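Local coordinates for kinetochore protein Mis16 (Schizosaccharomyces japonicus, PDB 4XYH), which binds histone H4 and, independently, the CENP-A-specific chaperone Scm3, and probably serves CENP-A deposition at centromeres, at residues Ile72-Leu77 and Leu89-Val94; Arg179-Glu184 and Thr202-Ile207; Glu322-Glu327 and Arg349-Asp354. All coordinates share one frame; numbering follows the deposited sequence.

Contact 1: residues Ile72-Leu77 and Leu89-Val94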
ATOM      1  N   ILE A  72       3.773 -13.853 -17.769  1.00 41.49           N
ATOM      2  CA  ILE A  72       3.850 -14.287 -16.392  1.00 36.05           C
ATOM      3  C   ILE A  72       4.497 -13.172 -15.588  1.00 34.63           C
ATOM      4  O   ILE A  72       5.559 -12.676 -15.953  1.00 33.11           O
ATOM      5  CB  ILE A  72       4.640 -15.591 -16.264  1.00 40.90           C
ATOM      6  CG1 ILE A  72       4.022 -16.658 -17.173  1.00 36.26           C
ATOM      7  CG2 ILE A  72       4.658 -16.055 -14.818  1.00 34.84           C
ATOM      8  CD1 ILE A  72       4.808 -17.927 -17.243  1.00 40.46           C
ATOM      9  N   GLN A  73       3.835 -12.755 -14.513  1.00 29.04           N
ATOM     10  CA  GLN A  73       4.341 -11.657 -13.699  1.00 30.38           C
ATOM     11  C   GLN A  73       4.383 -12.065 -12.232  1.00 26.70           C
ATOM     12  O   GLN A  73       3.889 -13.128 -11.870  1.00 28.17           O
ATOM     13  CB  GLN A  73       3.488 -10.401 -13.909  1.00 28.55           C
ATOM     14  CG  GLN A  73       3.636  -9.828 -15.315  1.00 27.85           C
ATOM     15  CD  GLN A  73       2.774  -8.597 -15.577  1.00 28.72           C
ATOM     16  OE1 GLN A  73       2.523  -7.783 -14.686  1.00 27.99           O
ATOM     17  NE2 GLN A  73       2.327  -8.453 -16.816  1.00 28.31           N
ATOM     18  N   LYS A  74       4.988 -11.233 -11.393  1.00 26.19           N
ATOM     19  CA  LYS A  74       5.199 -11.608 -10.003  1.00 24.15           C
ATOM     20  C   LYS A  74       4.661 -10.594  -9.009  1.00 22.22           C
ATOM     21  O   LYS A  74       4.647  -9.388  -9.268  1.00 21.22           O
ATOM     22  CB  LYS A  74       6.693 -11.832  -9.739  1.00 23.49           C
ATOM     23  CG  LYS A  74       7.254 -13.085 -10.394  1.00 26.77           C
ATOM     24  CD  LYS A  74       8.753 -13.157 -10.225  1.00 30.70           C
ATOM     25  CE  LYS A  74       9.283 -14.524 -10.659  1.00 39.28           C
ATOM     26  NZ  LYS A  74      10.763 -14.504 -10.851  1.00 41.18           N
ATOM     27  N   LEU A  75       4.258 -11.100  -7.850  1.00 21.66           N
ATOM     28  CA  LEU A  75       3.785 -10.264  -6.753  1.00 23.44           C
ATOM     29  C   LEU A  75       4.529 -10.604  -5.492  1.00 23.41           C
ATOM     30  O   LEU A  75       4.890 -11.766  -5.264  1.00 21.26           O
ATOM     31  CB  LEU A  75       2.290 -10.450  -6.502  1.00 18.46           C
ATOM     32  CG  LEU A  75       1.345 -10.167  -7.662  1.00 23.86           C
ATOM     33  CD1 LEU A  75       0.619 -11.445  -8.041  1.00 28.70           C
ATOM     34  CD2 LEU A  75       0.360  -9.107  -7.264  1.00 23.72           C
ATOM     35  N   LEU A  76       4.733  -9.580  -4.675  1.00 18.96           N
ATOM     36  CA  LEU A  76       5.292  -9.734  -3.361  1.00 16.69           C
ATOM     37  C   LEU A  76       4.155  -9.784  -2.338  1.00 19.24           C
ATOM     38  O   LEU A  76       3.344  -8.863  -2.265  1.00 21.70           O
ATOM     39  CB  LEU A  76       6.235  -8.588  -3.077  1.00 16.94           C
ATOM     40  CG  LEU A  76       6.907  -8.575  -1.715  1.00 20.83           C
ATOM     41  CD1 LEU A  76       7.966  -9.687  -1.634  1.00 16.40           C
ATOM     42  CD2 LEU A  76       7.495  -7.200  -1.511  1.00 14.26           C
ATOM     43  N   LEU A  77       4.089 -10.871  -1.573  1.00 19.92           N
ATOM     44  CA  LEU A  77       3.023 -11.099  -0.588  1.00 18.73           C
ATOM     45  C   LEU A  77       3.577 -11.453   0.778  1.00 22.09           C
ATOM     46  O   LEU A  77       4.794 -11.668   0.936  1.00 21.27           O
ATOM     47  CB  LEU A  77       2.105 -12.233  -1.038  1.00 20.79           C
ATOM     48  CG  LEU A  77       1.246 -11.998  -2.270  1.00 24.40           C
ATOM     49  CD1 LEU A  77       0.547 -13.279  -2.666  1.00 23.88           C
ATOM     50  CD2 LEU A  77       0.229 -10.904  -1.951  1.00 23.34           C
ATOM     51  N   LEU A  89       7.572 -14.531   4.048  1.00 16.03           N
ATOM     52  CA  LEU A  89       7.594 -13.582   2.946  1.00 18.96           C
ATOM     53  C   LEU A  89       7.428 -14.419   1.677  1.00 17.48           C
ATOM     54  O   LEU A  89       8.065 -15.467   1.542  1.00 18.01           O
ATOM     55  CB  LEU A  89       8.901 -12.778   2.934  1.00 13.51           C
ATOM     56  CG  LEU A  89       9.077 -11.773   1.805  1.00 16.85           C
ATOM     57  CD1 LEU A  89       8.039 -10.637   1.911  1.00  9.17           C
ATOM     58  CD2 LEU A  89      10.522 -11.213   1.815  1.00 14.30           C
ATOM     59  N   GLN A  90       6.578 -13.978   0.756  1.00 15.08           N
ATOM     60  CA  GLN A  90       6.201 -14.822  -0.375  1.00 16.47           C
ATOM     61  C   GLN A  90       6.298 -14.098  -1.703  1.00 19.22           C
ATOM     62  O   GLN A  90       5.979 -12.905  -1.807  1.00 18.82           O
ATOM     63  CB  GLN A  90       4.764 -15.350  -0.209  1.00 20.57           C
ATOM     64  CG  GLN A  90       4.533 -16.168   1.051  1.00 22.28           C
ATOM     65  CD  GLN A  90       3.120 -16.734   1.150  1.00 30.58           C
ATOM     66  OE1 GLN A  90       2.941 -17.939   1.289  1.00 33.22           O
ATOM     67  NE2 GLN A  90       2.116 -15.860   1.117  1.00 26.06           N
ATOM     68  N   VAL A  91       6.732 -14.835  -2.718  1.00 20.27           N
ATOM     69  CA  VAL A  91       6.690 -14.366  -4.097  1.00 22.28           C
ATOM     70  C   VAL A  91       5.696 -15.238  -4.848  1.00 25.61           C
ATOM     71  O   VAL A  91       5.782 -16.465  -4.799  1.00 23.52           O
ATOM     72  CB  VAL A  91       8.062 -14.437  -4.806  1.00 21.19           C
ATOM     73  CG1 VAL A  91       7.945 -13.921  -6.257  1.00 18.39           C
ATOM     74  CG2 VAL A  91       9.107 -13.659  -4.032  1.00 20.52           C
ATOM     75  N   ALA A  92       4.744 -14.602  -5.524  1.00 26.86           N
ATOM     76  CA  ALA A  92       3.759 -15.329  -6.313  1.00 27.04           C
ATOM     77  C   ALA A  92       3.934 -15.001  -7.787  1.00 23.22           C
ATOM     78  O   ALA A  92       4.346 -13.898  -8.132  1.00 22.68           O
ATOM     79  CB  ALA A  92       2.354 -14.988  -5.860  1.00 23.44           C
ATOM     80  N   SER A  93       3.644 -15.965  -8.653  1.00 24.80           N
ATOM     81  CA  SER A  93       3.553 -15.682 -10.078  1.00 26.86           C
ATOM     82  C   SER A  93       2.114 -15.811 -10.556  1.00 30.80           C
ATOM     83  O   SER A  93       1.339 -16.629 -10.061  1.00 31.66           O
ATOM     84  CB  SER A  93       4.458 -16.603 -10.890  1.00 26.62           C
ATOM     85  OG  SER A  93       4.117 -17.946 -10.647  1.00 40.37           O
ATOM     86  N   VAL A  94       1.755 -14.986 -11.521  1.00 25.94           N
ATOM     87  CA  VAL A  94       0.434 -15.065 -12.092  1.00 29.17           C
ATOM     88  C   VAL A  94       0.553 -14.929 -13.606  1.00 30.99           C
ATOM     89  O   VAL A  94       1.415 -14.215 -14.118  1.00 29.13           O
ATOM     90  CB  VAL A  94      -0.502 -13.979 -11.514  1.00 32.09           C
ATOM     91  CG1 VAL A  94       0.042 -12.576 -11.794  1.00 25.00           C
ATOM     92  CG2 VAL A  94      -1.906 -14.134 -12.055  1.00 34.29           C
TER

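Contact 2: residues Arg179-Glu184 and Thr202-Ile207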
ATOM      1  N   ARG A 179      16.897  -2.679  13.917  1.00 20.65           N
ATOM      2  CA  ARG A 179      16.511  -2.785  15.329  1.00 25.36           C
ATOM      3  C   ARG A 179      16.372  -1.496  16.099  1.00 30.09           C
ATOM      4  O   ARG A 179      17.240  -1.206  16.923  1.00 51.79           O
ATOM      5  CB  ARG A 179      17.521  -3.632  16.109  1.00 25.46           C
ATOM      6  CG  ARG A 179      18.039  -4.804  15.383  1.00 31.70           C
ATOM      7  CD  ARG A 179      18.554  -5.837  16.349  1.00 34.56           C
ATOM      8  NE  ARG A 179      17.450  -6.591  16.920  1.00 42.58           N
ATOM      9  CZ  ARG A 179      17.244  -7.897  16.778  1.00 34.06           C
ATOM     10  NH1 ARG A 179      18.081  -8.667  16.093  1.00 32.21           N
ATOM     11  NH2 ARG A 179      16.183  -8.427  17.353  1.00 35.82           N
ATOM     12  N   HIS A 180      15.285  -0.763  15.902  1.00 26.22           N
ATOM     13  CA  HIS A 180      14.980   0.328  16.824  1.00 25.03           C
ATOM     14  C   HIS A 180      13.570   0.325  17.413  1.00 25.95           C
ATOM     15  O   HIS A 180      13.369   0.572  18.594  1.00 24.84           O
ATOM     16  CB  HIS A 180      15.188   1.679  16.151  1.00 24.63           C
ATOM     17  CG  HIS A 180      15.422   2.793  17.126  1.00 30.02           C
ATOM     18  ND1 HIS A 180      14.413   3.617  17.572  1.00 23.86           N
ATOM     19  CD2 HIS A 180      16.561   3.225  17.730  1.00 30.81           C
ATOM     20  CE1 HIS A 180      14.912   4.504  18.419  1.00 24.41           C
ATOM     21  NE2 HIS A 180      16.211   4.291  18.527  1.00 30.77           N
ATOM     22  N   HIS A 181      12.585   0.131  16.555  1.00 23.36           N
ATOM     23  CA  HIS A 181      11.187   0.218  16.947  1.00 21.05           C
ATOM     24  C   HIS A 181      10.833  -0.724  18.090  1.00 23.67           C
ATOM     25  O   HIS A 181      11.393  -1.821  18.180  1.00 21.57           O
ATOM     26  CB  HIS A 181      10.288  -0.053  15.726  1.00 15.92           C
ATOM     27  CG  HIS A 181      10.291   1.059  14.727  1.00 20.16           C
ATOM     28  ND1 HIS A 181       9.805   2.321  15.015  1.00 21.63           N
ATOM     29  CD2 HIS A 181      10.709   1.100  13.438  1.00 16.50           C
ATOM     30  CE1 HIS A 181       9.937   3.091  13.947  1.00 23.76           C
ATOM     31  NE2 HIS A 181      10.483   2.374  12.975  1.00 17.48           N
ATOM     32  N   THR A 182       9.885  -0.295  18.934  1.00 20.47           N
ATOM     33  CA  THR A 182       9.457  -1.077  20.098  1.00 21.50           C
ATOM     34  C   THR A 182       8.008  -1.583  20.002  1.00 23.57           C
ATOM     35  O   THR A 182       7.573  -2.386  20.828  1.00 25.06           O
ATOM     36  CB  THR A 182       9.621  -0.256  21.391  1.00 19.57           C
ATOM     37  OG1 THR A 182       9.021   1.036  21.214  1.00 18.07           O
ATOM     38  CG2 THR A 182      11.105  -0.068  21.704  1.00 19.13           C
ATOM     39  N   SER A 183       7.279  -1.130  18.983  1.00 20.06           N
ATOM     40  CA  SER A 183       5.948  -1.664  18.665  1.00 21.65           C
ATOM     41  C   SER A 183       5.817  -1.949  17.176  1.00 19.47           C
ATOM     42  O   SER A 183       6.442  -1.286  16.368  1.00 19.30           O
ATOM     43  CB  SER A 183       4.843  -0.685  19.074  1.00 18.02           C
ATOM     44  OG  SER A 183       4.727  -0.589  20.476  1.00 28.28           O
ATOM     45  N   GLU A 184       4.965  -2.897  16.817  1.00 21.75           N
ATOM     46  CA  GLU A 184       4.716  -3.195  15.412  1.00 19.80           C
ATOM     47  C   GLU A 184       4.122  -2.001  14.680  1.00 21.66           C
ATOM     48  O   GLU A 184       3.595  -1.080  15.311  1.00 22.27           O
ATOM     49  CB  GLU A 184       3.805  -4.411  15.297  1.00 20.37           C
ATOM     50  CG  GLU A 184       4.542  -5.651  15.761  1.00 29.66           C
ATOM     51  CD  GLU A 184       3.712  -6.917  15.765  1.00 43.61           C
ATOM     52  OE1 GLU A 184       2.481  -6.849  15.503  1.00 52.47           O
ATOM     53  OE2 GLU A 184       4.318  -7.987  16.034  1.00 41.85           O
ATOM     54  N   THR A 202       5.875   3.272  13.126  1.00 15.55           N
ATOM     55  CA  THR A 202       5.055   2.254  13.771  1.00 17.78           C
ATOM     56  C   THR A 202       4.148   2.829  14.852  1.00 20.68           C
ATOM     57  O   THR A 202       4.024   4.044  15.007  1.00 20.44           O
ATOM     58  CB  THR A 202       5.908   1.159  14.439  1.00 16.02           C
ATOM     59  OG1 THR A 202       6.449   1.659  15.672  1.00 16.34           O
ATOM     60  CG2 THR A 202       7.041   0.674  13.514  1.00 18.39           C
ATOM     61  N   GLU A 203       3.565   1.922  15.627  1.00 17.79           N
ATOM     62  CA  GLU A 203       2.732   2.268  16.766  1.00 21.90           C
ATOM     63  C   GLU A 203       3.510   2.934  17.910  1.00 18.03           C
ATOM     64  O   GLU A 203       2.906   3.564  18.768  1.00 19.42           O
ATOM     65  CB  GLU A 203       1.982   1.006  17.252  1.00 22.21           C
ATOM     66  CG  GLU A 203       0.952   0.538  16.197  1.00 26.53           C
ATOM     67  CD  GLU A 203       0.447  -0.900  16.350  1.00 35.95           C
ATOM     68  OE1 GLU A 203       0.541  -1.478  17.457  1.00 33.85           O
ATOM     69  OE2 GLU A 203      -0.062  -1.450  15.338  1.00 33.69           O
ATOM     70  N   ASP A 204       4.839   2.857  17.915  1.00 20.06           N
ATOM     71  CA  ASP A 204       5.579   3.533  18.982  1.00 15.03           C
ATOM     72  C   ASP A 204       5.696   5.032  18.697  1.00 18.19           C
ATOM     73  O   ASP A 204       6.283   5.763  19.486  1.00 18.92           O
ATOM     74  CB  ASP A 204       6.970   2.897  19.211  1.00 15.38           C
ATOM     75  CG  ASP A 204       7.905   2.998  18.002  1.00 19.92           C
ATOM     76  OD1 ASP A 204       7.916   4.024  17.287  1.00 19.14           O
ATOM     77  OD2 ASP A 204       8.668   2.032  17.780  1.00 23.07           O
ATOM     78  N   THR A 205       5.097   5.471  17.579  1.00 17.23           N
ATOM     79  CA  THR A 205       4.968   6.884  17.161  1.00 14.51           C
ATOM     80  C   THR A 205       6.272   7.499  16.625  1.00 17.49           C
ATOM     81  O   THR A 205       6.297   8.668  16.237  1.00 17.14           O
ATOM     82  CB  THR A 205       4.434   7.826  18.306  1.00 16.82           C
ATOM     83  OG1 THR A 205       5.518   8.260  19.139  1.00 15.28           O
ATOM     84  CG2 THR A 205       3.340   7.154  19.163  1.00 14.44           C
ATOM     85  N   SER A 206       7.354   6.727  16.582  1.00 14.84           N
ATOM     86  CA  SER A 206       8.599   7.249  16.020  1.00 21.49           C
ATOM     87  C   SER A 206       8.707   6.959  14.521  1.00 20.82           C
ATOM     88  O   SER A 206       7.931   6.179  13.974  1.00 19.83           O
ATOM     89  CB  SER A 206       9.819   6.665  16.746  1.00 17.72           C
ATOM     90  OG  SER A 206       9.994   5.296  16.414  1.00 19.85           O
ATOM     91  N   ILE A 207       9.679   7.602  13.881  1.00 19.50           N
ATOM     92  CA  ILE A 207      10.013   7.374  12.490  1.00 20.31           C
ATOM     93  C   ILE A 207      11.505   7.119  12.425  1.00 23.39           C
ATOM     94  O   ILE A 207      12.294   7.940  12.903  1.00 21.94           O
ATOM     95  CB  ILE A 207       9.677   8.583  11.579  1.00 18.49           C
ATOM     96  CG1 ILE A 207       8.170   8.786  11.439  1.00 19.14           C
ATOM     97  CG2 ILE A 207      10.294   8.390  10.215  1.00 15.06           C
ATOM     98  CD1 ILE A 207       7.802  10.144  10.811  1.00 17.92           C
TER

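Contact 3: residues Glu322-Glu327 and Arg349-Asp354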
ATOM      1  N   GLU A 322     -15.471  12.191  -1.777  1.00 28.89           N
ATOM      2  CA  GLU A 322     -16.434  11.481  -0.941  1.00 30.17           C
ATOM      3  C   GLU A 322     -17.083  10.321  -1.690  1.00 28.94           C
ATOM      4  O   GLU A 322     -17.221  10.353  -2.910  1.00 32.96           O
ATOM      5  CB  GLU A 322     -17.495  12.447  -0.440  1.00 27.55           C
ATOM      6  CG  GLU A 322     -16.910  13.791  -0.135  1.00 36.82           C
ATOM      7  CD  GLU A 322     -17.715  14.571   0.868  1.00 44.70           C
ATOM      8  OE1 GLU A 322     -17.769  14.149   2.048  1.00 48.73           O
ATOM      9  OE2 GLU A 322     -18.284  15.610   0.471  1.00 51.69           O
ATOM     10  N   GLY A 323     -17.466   9.285  -0.957  1.00 29.24           N
ATOM     11  CA  GLY A 323     -18.129   8.152  -1.564  1.00 28.59           C
ATOM     12  C   GLY A 323     -17.920   6.873  -0.790  1.00 33.02           C
ATOM     13  O   GLY A 323     -18.697   5.934  -0.923  1.00 40.93           O
ATOM     14  N   HIS A 324     -16.863   6.819   0.010  1.00 31.01           N
ATOM     15  CA  HIS A 324     -16.685   5.680   0.900  1.00 31.11           C
ATOM     16  C   HIS A 324     -17.612   5.795   2.114  1.00 29.78           C
ATOM     17  O   HIS A 324     -17.981   6.885   2.532  1.00 27.13           O
ATOM     18  CB  HIS A 324     -15.234   5.554   1.355  1.00 26.12           C
ATOM     19  CG  HIS A 324     -14.339   4.882   0.359  1.00 26.01           C
ATOM     20  ND1 HIS A 324     -14.554   3.598  -0.095  1.00 25.10           N
ATOM     21  CD2 HIS A 324     -13.200   5.305  -0.244  1.00 20.92           C
ATOM     22  CE1 HIS A 324     -13.596   3.262  -0.941  1.00 24.30           C
ATOM     23  NE2 HIS A 324     -12.763   4.282  -1.048  1.00 23.74           N
ATOM     24  N   GLU A 325     -17.964   4.648   2.675  1.00 34.33           N
ATOM     25  CA  GLU A 325     -18.969   4.568   3.723  1.00 36.37           C
ATOM     26  C   GLU A 325     -18.354   4.311   5.087  1.00 33.88           C
ATOM     27  O   GLU A 325     -19.065   4.206   6.080  1.00 37.01           O
ATOM     28  CB  GLU A 325     -19.962   3.454   3.395  1.00 41.64           C
ATOM     29  CG  GLU A 325     -20.722   3.667   2.098  1.00 44.09           C
ATOM     30  CD  GLU A 325     -21.939   4.545   2.282  1.00 55.59           C
ATOM     31  OE1 GLU A 325     -23.059   4.017   2.097  1.00 63.03           O
ATOM     32  OE2 GLU A 325     -21.779   5.748   2.619  1.00 51.34           O
ATOM     33  N   ASP A 326     -17.030   4.208   5.127  1.00 29.99           N
ATOM     34  CA  ASP A 326     -16.310   3.866   6.350  1.00 25.57           C
ATOM     35  C   ASP A 326     -14.873   4.384   6.215  1.00 30.76           C
ATOM     36  O   ASP A 326     -14.548   5.053   5.221  1.00 24.61           O
ATOM     37  CB  ASP A 326     -16.339   2.358   6.566  1.00 26.62           C
ATOM     38  CG  ASP A 326     -16.433   1.968   8.029  1.00 32.02           C
ATOM     39  OD1 ASP A 326     -15.939   2.715   8.901  1.00 30.13           O
ATOM     40  OD2 ASP A 326     -17.000   0.892   8.303  1.00 32.80           O
ATOM     41  N   GLU A 327     -14.028   4.087   7.202  1.00 24.84           N
ATOM     42  CA  GLU A 327     -12.624   4.478   7.158  1.00 29.08           C
ATOM     43  C   GLU A 327     -11.978   4.166   5.821  1.00 26.85           C
ATOM     44  O   GLU A 327     -12.111   3.052   5.290  1.00 23.62           O
ATOM     45  CB  GLU A 327     -11.819   3.772   8.247  1.00 29.68           C
ATOM     46  CG  GLU A 327     -12.198   4.145   9.651  1.00 39.68           C
ATOM     47  CD  GLU A 327     -11.125   3.767  10.664  1.00 42.09           C
ATOM     48  OE1 GLU A 327      -9.911   3.962  10.373  1.00 33.67           O
ATOM     49  OE2 GLU A 327     -11.508   3.280  11.752  1.00 44.15           O
ATOM     50  N   ARG A 349     -15.091  -1.730  -0.211  1.00 28.62           N
ATOM     51  CA  ARG A 349     -15.038  -1.297  -1.607  1.00 30.02           C
ATOM     52  C   ARG A 349     -13.661  -0.756  -1.998  1.00 27.60           C
ATOM     53  O   ARG A 349     -12.921  -0.213  -1.167  1.00 27.43           O
ATOM     54  CB  ARG A 349     -16.098  -0.222  -1.875  1.00 27.40           C
ATOM     55  CG  ARG A 349     -17.518  -0.633  -1.535  1.00 32.57           C
ATOM     56  CD  ARG A 349     -18.043  -1.672  -2.520  1.00 37.20           C
ATOM     57  NE  ARG A 349     -19.366  -2.155  -2.137  1.00 40.45           N
ATOM     58  CZ  ARG A 349     -19.610  -3.358  -1.615  1.00 40.43           C
ATOM     59  NH1 ARG A 349     -18.619  -4.237  -1.418  1.00 35.16           N
ATOM     60  NH2 ARG A 349     -20.853  -3.681  -1.294  1.00 39.95           N
ATOM     61  N   VAL A 350     -13.321  -0.911  -3.271  1.00 26.74           N
ATOM     62  CA  VAL A 350     -12.164  -0.218  -3.841  1.00 22.02           C
ATOM     63  C   VAL A 350     -12.672   0.788  -4.882  1.00 22.46           C
ATOM     64  O   VAL A 350     -13.286   0.414  -5.870  1.00 24.13           O
ATOM     65  CB  VAL A 350     -11.162  -1.197  -4.476  1.00 21.77           C
ATOM     66  CG1 VAL A 350      -9.989  -0.442  -5.060  1.00 20.66           C
ATOM     67  CG2 VAL A 350     -10.651  -2.197  -3.433  1.00 24.26           C
ATOM     68  N   CYS A 351     -12.441   2.069  -4.646  1.00 21.47           N
ATOM     69  CA  CYS A 351     -12.889   3.090  -5.585  1.00 24.29           C
ATOM     70  C   CYS A 351     -11.742   3.604  -6.452  1.00 23.58           C
ATOM     71  O   CYS A 351     -10.642   3.854  -5.964  1.00 21.91           O
ATOM     72  CB  CYS A 351     -13.541   4.255  -4.835  1.00 24.59           C
ATOM     73  SG  CYS A 351     -15.130   3.819  -4.025  1.00 33.63           S
ATOM     74  N   VAL A 352     -12.008   3.747  -7.745  1.00 23.06           N
ATOM     75  CA  VAL A 352     -11.061   4.375  -8.655  1.00 23.85           C
ATOM     76  C   VAL A 352     -11.582   5.772  -8.977  1.00 26.99           C
ATOM     77  O   VAL A 352     -12.751   5.922  -9.345  1.00 26.29           O
ATOM     78  CB  VAL A 352     -10.882   3.565  -9.954  1.00 23.70           C
ATOM     79  CG1 VAL A 352      -9.793   4.190 -10.827  1.00 21.56           C
ATOM     80  CG2 VAL A 352     -10.582   2.103  -9.636  1.00 20.64           C
ATOM     81  N   TRP A 353     -10.727   6.783  -8.822  1.00 22.64           N
ATOM     82  CA  TRP A 353     -11.125   8.174  -9.013  1.00 20.45           C
ATOM     83  C   TRP A 353     -10.422   8.808 -10.201  1.00 24.63           C
ATOM     84  O   TRP A 353      -9.263   8.501 -10.483  1.00 27.81           O
ATOM     85  CB  TRP A 353     -10.823   9.003  -7.773  1.00 19.62           C
ATOM     86  CG  TRP A 353     -11.326   8.425  -6.486  1.00 26.29           C
ATOM     87  CD1 TRP A 353     -10.682   7.528  -5.686  1.00 23.84           C
ATOM     88  CD2 TRP A 353     -12.565   8.729  -5.831  1.00 24.90           C
ATOM     89  NE1 TRP A 353     -11.443   7.249  -4.582  1.00 24.12           N
ATOM     90  CE2 TRP A 353     -12.602   7.975  -4.642  1.00 25.88           C
ATOM     91  CE3 TRP A 353     -13.644   9.569  -6.131  1.00 26.12           C
ATOM     92  CZ2 TRP A 353     -13.684   8.024  -3.753  1.00 25.98           C
ATOM     93  CZ3 TRP A 353     -14.723   9.617  -5.246  1.00 25.59           C
ATOM     94  CH2 TRP A 353     -14.730   8.847  -4.074  1.00 25.14           C
ATOM     95  N   ASP A 354     -11.125   9.708 -10.881  1.00 23.49           N
ATOM     96  CA  ASP A 354     -10.586  10.458 -12.010  1.00 26.05           C
ATOM     97  C   ASP A 354     -10.674  11.959 -11.709  1.00 27.46           C
ATOM     98  O   ASP A 354     -11.720  12.575 -11.883  1.00 26.50           O
ATOM     99  CB  ASP A 354     -11.356  10.104 -13.286  1.00 25.90           C
ATOM    100  CG  ASP A 354     -10.819  10.810 -14.537  1.00 30.15           C
ATOM    101  OD1 ASP A 354     -10.100  11.824 -14.433  1.00 27.92           O
ATOM    102  OD2 ASP A 354     -11.151  10.346 -15.647  1.00 33.45           O
TER

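Contact 1: residues Ile72-Leu77 and Leu89-Val94
Q73, L75 and L77 pair with V94, A92 and Q90 in an antiparallel ladder, each couple hydrogen-bonded both ways through the backbone. The two short strand segments run at 154° to each other and approach to 4.5 Å between their axes. At the last rung L77 N bonds to Q90 O at 2.8 Å and Q90 N to L77 O at 2.9 Å. K74 and S93 form a non-hydrogen-bonded pair with CA atoms 4.4 Å apart, and K74 CA gives a CA-H...O contact to A92 O at 3.1 Å. The segments belong to one beta hairpin, the two middle strands of a four-stranded propeller blade, flanked by strands 56-58 and 123-130. On the face carrying L75, L77, A92 and V94, L77 CD1 rests on the A92 methyl at 4.0 Å. V94 holds CG1 between its backbone N and carbonyl carbon (chi1 60°), which brings this methyl to L75 CD1, also at 4.0 Å. From the other face L76 CD1 meets L89 CD1 at 3.7 Å, and both leucines reach I147 of the adjoining sheet. The Q73 amide leads away from the hairpin to N391, N393 and N394.

Contact 2: residues Arg179-Glu184 and Thr202-Ile207
The carboxylate of D204 accepts four good hydrogen bonds, two at each oxygen, and ties the loop 179-184 to its own turn. D204 OD2 takes H181 ND1 on its syn lone pair at 3.0 Å and T182 N on its anti lone pair at 2.9 Å. D204 OD1 receives S206 N at 2.8 Å, an Asx turn, and S206 OG at 2.6 Å. The carboxylate meets the imidazole at its edge, the planes 21° apart, and H181 NE2 is bonded to T200 OG1, so both ring nitrogens are held and the ring's rotation is set. This matches the His-Asp-Thr arrangement of WD40 blades, joining a histidine before the first strand to the tight turn between the second and third, here type I from T202 to T205. T202 CG2 lies over the middle of the H181 ring, a CH-pi contact 3.5 Å from the centroid. T202 OG1, between backbone N and carbonyl carbon (chi1 77°), accepts from D204 N at 3.0 Å in an ST turn. Replacing D204 by alanine is likely to leave H181 ND1, the T182 amide and S206 without their acceptor, and the imidazole less firmly fixed. E203 N bonds to E184 O at 3.0 Å.

Contact 3: residues Glu322-Glu327 and Arg349-Asp354
C351 and H324 form the sulfur-aromatic part of this contact: the thiol sulfur SG of C351 lies 3.9 Å from the centroid of the H324 imidazole, 31° off the ring normal, so it approaches obliquely. Its nearest ring atom is H324 CE1, at 3.5 Å from C351 SG. H324 CE1 is also 3.5 Å from R349 O, so this carbon meets both a sulfur and a carbonyl of the segment 349-354. With SG anti to the carbonyl carbon (chi1 -68°), C351 presents its sulfur to the loop.

The polar links run through third residues. H324 NE2 and W353 NE1 both bond to T343 OG1, and H324 ND1 bonds to D347 OD2, which also takes the amide of E325, so the imidazole is fixed at both nitrogens. This Trp-Thr-His-Asp set is the structural tetrad of WD40 repeats, with G323-H324 and W353-D354 as the repeat's Gly-His and Trp-Asp signatures. At its far end R349 leads away from the loop and forms a salt bridge with E29 of the N-terminal helix 19-40.

A third kind of contact is made at the edge of an indole. E322 O lies in the plane of the W353 ring, 3.1 Å from W353 CH2 and facing the outer C-H bonds of the six-membered ring. The backbone then passes close by at G323, where a beta carbon would come tight against W353 CH2 and, at these backbone angles, would be jammed against E322 O; glycine meets both demands.

The contacts follow one another along the chain and are spread around a seven-bladed beta propeller, with centres about 28 Å (contacts 1 and 2), about 27 Å (1 and 3) and about 30 Å (2 and 3) apart, none touching another. Contact 1 lies on the middle strands, 70-77 and 87-97, of its sheet; contact 2 joins the loop after strand 176-178 to the sheet 187-231; contact 3 belongs to the sheet 328-378. Two sheets, 238-278 and 284-321, lie between contacts 2 and 3. Contacts 2 and 3 repeat one theme, a loop histidine tied into its blade, whereas contact 1 is plain strand pairing. The three thus sit in different blades of the ring that probably carries histone binding.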